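Side-chain contacts in peptidase M42 (Thaumarchaeota archaeon SCGC AB-539-E09, PDB 5DS0), which probably removes amino acids from the N-termini of peptides as a dinuclear metal-dependent TET aminopeptidase assembled from twelve subunits: residues C[11-16]-C[184-189]; C[21-26]-C[65-70]. One frame throughout, in Å; residues are numbered along the deposited sequence.

Contact 1 (C[11-16]-C[184-189]); sequences KTLMEA and GAFVLM
Segments 11-16 and 184-189, on helices 2-15 and 179-197, come nearest at Leu13 and Phe186, their CA atoms 8.3 Å apart, and both residues point their CB atoms across the gap. One methyl of the leucine does the bridging. Its CD1 meets the terminal methyl CE of the selenomethionine Met189 at 3.8 Å, the two side chains reaching for each other tip to tip. In both residues CG stands anti to the carbonyl carbon, and the Met189 chain then bends at its last torsion (chi3 -73°), which swings CE round to the leucine. The same CD1 sits 4.2 Å from Phe186 CB and lies at the edge of the phenylalanine ring, near its plane, rather than over a face. The interface is small and wholly apolar. Leu13 also touches Val26 and Met189 touches Cys30, both on helix 24-34, while Phe186 rests on Leu9 and Met10 of helix 2-15 and on Thr336 of helix 333-349. A polar tie lies close by, where Arg182 donates to the carbonyls of Leu13 and Ala16. This is helix-to-helix packing in the buried core of the M42 aminopeptidase catalytic domain, where the N-terminal helix lies against the helix that carries the metal ligand Asp180 in its first turn.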
loop_
_atom_site.group_PDB
_atom_site.type_symbol
_atom_site.label_atom_id
_atom_site.label_comp_id
_atom_site.label_asym_id
_atom_site.label_seq_id
_atom_site.Cartn_x
_atom_site.Cartn_y
_atom_site.Cartn_z
ATOM N N LYS C 11 44.526 23.678 -12.687
ATOM C CA LYS C 11 44.805 22.295 -12.293
ATOM C C LYS C 11 45.050 22.175 -10.793
ATOM O O LYS C 11 44.496 21.320 -10.124
ATOM C CB LYS C 11 46.019 21.766 -13.072
ATOM C CG LYS C 11 46.393 20.325 -12.799
ATOM C CD LYS C 11 47.494 19.890 -13.746
ATOM C CE LYS C 11 47.516 18.387 -13.977
ATOM N NZ LYS C 11 48.122 17.698 -12.806
ATOM N N THR C 12 45.894 23.041 -10.278
ATOM C CA THR C 12 46.290 22.975 -8.892
ATOM C C THR C 12 45.126 23.220 -7.948
ATOM O O THR C 12 45.005 22.545 -6.922
ATOM C CB THR C 12 47.412 23.984 -8.639
ATOM O OG1 THR C 12 48.520 23.608 -9.451
ATOM C CG2 THR C 12 47.856 23.978 -7.196
ATOM N N LEU C 13 44.290 24.189 -8.292
ATOM C CA LEU C 13 43.067 24.464 -7.540
ATOM C C LEU C 13 42.107 23.282 -7.496
ATOM O O LEU C 13 41.695 22.857 -6.425
ATOM C CB LEU C 13 42.304 25.642 -8.154
ATOM C CG LEU C 13 42.865 27.043 -7.940
ATOM C CD1 LEU C 13 42.081 28.026 -8.797
ATOM C CD2 LEU C 13 42.793 27.426 -6.481
HETATM N N MSE C 14 41.750 22.760 -8.661
HETATM C CA MSE C 14 40.794 21.662 -8.732
HETATM C C MSE C 14 41.336 20.403 -8.098
HETATM O O MSE C 14 40.555 19.525 -7.728
HETATM C CB MSE C 14 40.408 21.327 -10.171
HETATM C CG MSE C 14 39.812 22.471 -10.990
HETATM SE SE MSE C 14 38.661 23.698 -9.960
HETATM C CE MSE C 14 39.149 25.363 -10.884
ATOM N N GLU C 15 42.660 20.275 -7.999
ATOM C CA GLU C 15 43.258 19.086 -7.401
ATOM C C GLU C 15 43.602 19.256 -5.924
ATOM O O GLU C 15 43.886 18.287 -5.245
ATOM C CB GLU C 15 44.491 18.653 -8.191
ATOM C CG GLU C 15 44.153 17.976 -9.515
ATOM C CD GLU C 15 45.368 17.390 -10.211
ATOM O OE1 GLU C 15 46.504 17.706 -9.777
ATOM O OE2 GLU C 15 45.191 16.621 -11.192
ATOM N N ALA C 16 43.552 20.487 -5.429
ATOM C CA ALA C 16 43.856 20.786 -4.027
ATOM C C ALA C 16 42.864 20.187 -3.068
ATOM O O ALA C 16 41.697 19.966 -3.402
ATOM C CB ALA C 16 43.909 22.288 -3.810
ATOM N N GLY C 184 34.988 29.957 -9.937
ATOM C CA GLY C 184 34.628 31.344 -9.631
ATOM C C GLY C 184 35.792 32.119 -9.028
ATOM O O GLY C 184 36.029 33.276 -9.380
ATOM N N ALA C 185 36.532 31.474 -8.134
ATOM C CA ALA C 185 37.739 32.061 -7.569
ATOM C C ALA C 185 38.774 32.268 -8.659
ATOM O O ALA C 185 39.457 33.282 -8.692
ATOM C CB ALA C 185 38.304 31.156 -6.502
ATOM N N PHE C 186 38.870 31.306 -9.571
ATOM C CA PHE C 186 39.780 31.406 -10.699
ATOM C C PHE C 186 39.481 32.631 -11.546
ATOM O O PHE C 186 40.390 33.349 -11.938
ATOM C CB PHE C 186 39.688 30.145 -11.559
ATOM C CG PHE C 186 40.521 30.195 -12.809
ATOM C CD1 PHE C 186 41.849 29.806 -12.785
ATOM C CD2 PHE C 186 39.958 30.594 -14.011
ATOM C CE1 PHE C 186 42.609 29.831 -13.933
ATOM C CE2 PHE C 186 40.707 30.618 -15.167
ATOM C CZ PHE C 186 42.035 30.235 -15.129
ATOM N N VAL C 187 38.203 32.860 -11.826
ATOM C CA VAL C 187 37.789 34.001 -12.625
ATOM C C VAL C 187 38.168 35.319 -11.975
ATOM O O VAL C 187 38.735 36.184 -12.622
ATOM C CB VAL C 187 36.277 33.990 -12.850
ATOM C CG1 VAL C 187 35.799 35.313 -13.438
ATOM C CG2 VAL C 187 35.903 32.859 -13.790
ATOM N N LEU C 188 37.849 35.491 -10.699
ATOM C CA LEU C 188 38.117 36.768 -10.055
ATOM C C LEU C 188 39.613 37.033 -9.925
ATOM O O LEU C 188 40.064 38.167 -10.081
ATOM C CB LEU C 188 37.420 36.877 -8.701
ATOM C CG LEU C 188 37.812 35.932 -7.565
ATOM C CD1 LEU C 188 38.915 36.489 -6.673
ATOM C CD2 LEU C 188 36.579 35.634 -6.722
HETATM N N MSE C 189 40.380 35.986 -9.664
HETATM C CA MSE C 189 41.837 36.108 -9.623
HETATM C C MSE C 189 42.411 36.478 -10.968
HETATM O O MSE C 189 43.309 37.306 -11.049
HETATM C CB MSE C 189 42.451 34.798 -9.155
HETATM C CG MSE C 189 42.306 34.692 -7.648
HETATM SE SE MSE C 189 43.323 33.141 -7.004
HETATM C CE MSE C 189 42.175 31.673 -7.640
#

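Contact 2 (C[21-26]-C[65-70]); sequences GFEREV and GHTDEV. With CO (cobalt (II) ion), chain T.
The segment that leaves metal-binding strand 60-66 packs here against the start of helix 24-34, beside the two-cobalt site of the M42 peptidase. His66 NE2 binds one cobalt ion at 2.1 Å, in a site completed by Asp180, Glu214 and Glu237. On the other side of the imidazole, ND1 donates to the backbone O of Asp68 at 3.0 Å, with that oxygen in the ring plane, and more weakly to Asp68 OD1; the bond in the plane would resist rotation of the ring. Across the contact the partners are Thr67 and Asp68, the residues after the histidine. Glu23, at the N-cap position of the helix, lays its side chain alongside that of Asp68, the two pointing the same way. A bend at chi2 (98°) turns the Glu23 carboxylate so that OE1 comes within 3.3 Å of Asp68 CB, and the two carboxylate planes stand 74° apart. OE1 accepts from Gly21 N at 2.6 Å, met from above the carboxylate plane, and from Gln213 N, while Asp68 OD2 is bound by Ser20 and Glu215 N. An alanine in place of Glu23 would probably leave the amides of Gly21 and Gln213 without their shared acceptor and open a gap beside Asp68. Within the first turn of the helix, Val26 CG1 packs on Thr67 CB at 3.8 Å, the side chains crossing obliquely, while Thr67 OG1 bonds to Asn27. The His66-Thr67-Asp68 segment, in which a metal-bound histidine is held chiefly by the backbone O of the aspartate two residues on, matches the His-X-Asp motif of the dinuclear active site in M42 and related clan MH aminopeptidases.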
loop_
_atom_site.group_PDB
_atom_site.type_symbol
_atom_site.label_atom_id
_atom_site.label_comp_id
_atom_site.label_asym_id
_atom_site.label_seq_id
_atom_site.Cartn_x
_atom_site.Cartn_y
_atom_site.Cartn_z
ATOM N N GLY C 21 35.405 24.114 5.862
ATOM C CA GLY C 21 36.081 24.144 7.167
ATOM C C GLY C 21 37.581 23.887 7.134
ATOM O O GLY C 21 38.276 24.117 8.130
ATOM N N PHE C 22 38.077 23.381 6.009
ATOM C CA PHE C 22 39.467 22.990 5.903
ATOM C C PHE C 22 40.071 23.487 4.597
ATOM O O PHE C 22 40.678 22.723 3.857
ATOM C CB PHE C 22 39.593 21.468 5.961
ATOM C CG PHE C 22 38.907 20.826 7.132
ATOM C CD1 PHE C 22 37.541 20.611 7.126
ATOM C CD2 PHE C 22 39.634 20.392 8.221
ATOM C CE1 PHE C 22 36.907 20.005 8.200
ATOM C CE2 PHE C 22 39.003 19.782 9.296
ATOM C CZ PHE C 22 37.636 19.584 9.283
ATOM N N GLU C 23 39.951 24.781 4.342
ATOM C CA GLU C 23 40.306 25.338 3.039
ATOM C C GLU C 23 41.700 25.947 2.985
ATOM O O GLU C 23 42.014 26.650 2.038
ATOM C CB GLU C 23 39.267 26.408 2.642
ATOM C CG GLU C 23 37.824 25.910 2.713
ATOM C CD GLU C 23 37.051 26.261 3.987
ATOM O OE1 GLU C 23 35.799 26.062 4.132
ATOM O OE2 GLU C 23 37.735 26.688 4.911
ATOM N N ARG C 24 42.534 25.711 3.992
ATOM C CA ARG C 24 43.782 26.465 4.108
ATOM C C ARG C 24 44.780 26.184 2.987
ATOM O O ARG C 24 45.392 27.112 2.466
ATOM C CB ARG C 24 44.411 26.245 5.477
ATOM C CG ARG C 24 43.575 26.847 6.603
ATOM C CD ARG C 24 44.311 26.850 7.935
ATOM N NE ARG C 24 43.693 27.747 8.909
ATOM C CZ ARG C 24 44.178 27.988 10.131
ATOM N NH1 ARG C 24 45.292 27.390 10.544
ATOM N NH2 ARG C 24 43.546 28.834 10.944
ATOM N N GLU C 25 44.914 24.918 2.592
ATOM C CA GLU C 25 45.789 24.547 1.475
ATOM C C GLU C 25 45.411 25.268 0.173
ATOM O O GLU C 25 46.286 25.732 -0.552
ATOM C CB GLU C 25 45.770 23.036 1.256
ATOM C CG GLU C 25 46.774 22.250 2.086
ATOM C CD GLU C 25 46.909 20.779 1.661
ATOM O OE1 GLU C 25 46.516 20.007 2.527
ATOM O OE2 GLU C 25 47.373 20.360 0.539
ATOM N N VAL C 26 44.110 25.376 -0.097
ATOM C CA VAL C 26 43.599 25.975 -1.350
ATOM C C VAL C 26 43.751 27.508 -1.309
ATOM O O VAL C 26 44.114 28.136 -2.295
ATOM C CB VAL C 26 42.153 25.481 -1.724
ATOM C CG1 VAL C 26 41.154 25.978 -0.716
ATOM C CG2 VAL C 26 41.720 25.992 -3.095
ATOM N N GLY C 65 34.119 34.197 -4.777
ATOM C CA GLY C 65 33.955 32.806 -5.213
ATOM C C GLY C 65 34.458 31.883 -4.126
ATOM O O GLY C 65 35.568 32.053 -3.647
ATOM N N HIS C 66 33.644 30.929 -3.699
ATOM C CA HIS C 66 34.025 30.111 -2.550
ATOM C C HIS C 66 34.995 29.010 -2.948
ATOM O O HIS C 66 34.818 28.361 -3.973
ATOM C CB HIS C 66 32.797 29.557 -1.795
ATOM C CG HIS C 66 31.991 28.547 -2.555
ATOM N ND1 HIS C 66 32.257 27.197 -2.512
ATOM C CD2 HIS C 66 30.888 28.688 -3.329
ATOM C CE1 HIS C 66 31.368 26.549 -3.246
ATOM N NE2 HIS C 66 30.531 27.431 -3.759
ATOM N N THR C 67 36.027 28.811 -2.127
ATOM C CA THR C 67 37.041 27.813 -2.408
ATOM C C THR C 67 36.807 26.510 -1.681
ATOM O O THR C 67 37.536 25.542 -1.903
ATOM C CB THR C 67 38.421 28.309 -2.014
ATOM O OG1 THR C 67 38.384 28.746 -0.648
ATOM C CG2 THR C 67 38.845 29.444 -2.907
ATOM N N ASP C 68 35.835 26.469 -0.782
ATOM C CA ASP C 68 35.483 25.190 -0.168
ATOM C C ASP C 68 34.752 24.328 -1.182
ATOM O O ASP C 68 34.062 24.833 -2.068
ATOM C CB ASP C 68 34.683 25.345 1.136
ATOM C CG ASP C 68 33.306 25.937 0.932
ATOM O OD1 ASP C 68 33.182 26.943 0.202
ATOM O OD2 ASP C 68 32.345 25.422 1.544
ATOM N N GLU C 69 34.954 23.025 -1.063
ATOM C CA GLU C 69 34.290 22.037 -1.899
ATOM C C GLU C 69 33.482 21.110 -1.011
ATOM O O GLU C 69 33.771 20.921 0.170
ATOM C CB GLU C 69 35.313 21.214 -2.689
ATOM C CG GLU C 69 36.331 20.493 -1.797
ATOM C CD GLU C 69 37.342 19.660 -2.560
ATOM O OE1 GLU C 69 36.907 18.828 -3.405
ATOM O OE2 GLU C 69 38.555 19.831 -2.299
ATOM N N VAL C 70 32.475 20.489 -1.586
ATOM C CA VAL C 70 31.767 19.474 -0.840
ATOM C C VAL C 70 32.750 18.367 -0.510
ATOM O O VAL C 70 33.662 18.088 -1.281
ATOM C CB VAL C 70 30.545 18.939 -1.597
ATOM C CG1 VAL C 70 29.521 20.060 -1.768
ATOM C CG2 VAL C 70 30.930 18.337 -2.940
HETATM CO CO CO T . 28.791 26.950 -4.812
#

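Both contacts are buried, their centres 10 Å apart, and contact 2 is nested within the chain loop that contact 1 closes. Helices 2-15 and 24-34 follow each other in sequence, and they meet where Leu13 CD2 packs on Val26 CG2 at 3.8 Å, linking the two interfaces through an apolar touch. Ala185 likewise reaches Thr67, so helix 179-197, a partner in contact 1, also packs on contact 2. Their chemistry differs with place: 11-16 with 184-189 is a methyl-to-methyl helix contact, whereas 21-26 with 65-70 mixes apolar packing with carboxylates beside the metal site. Arg182 spans the divide, bonding to backbone carbonyls of contact 1 and to Thr67 and Glu69 of contact 2.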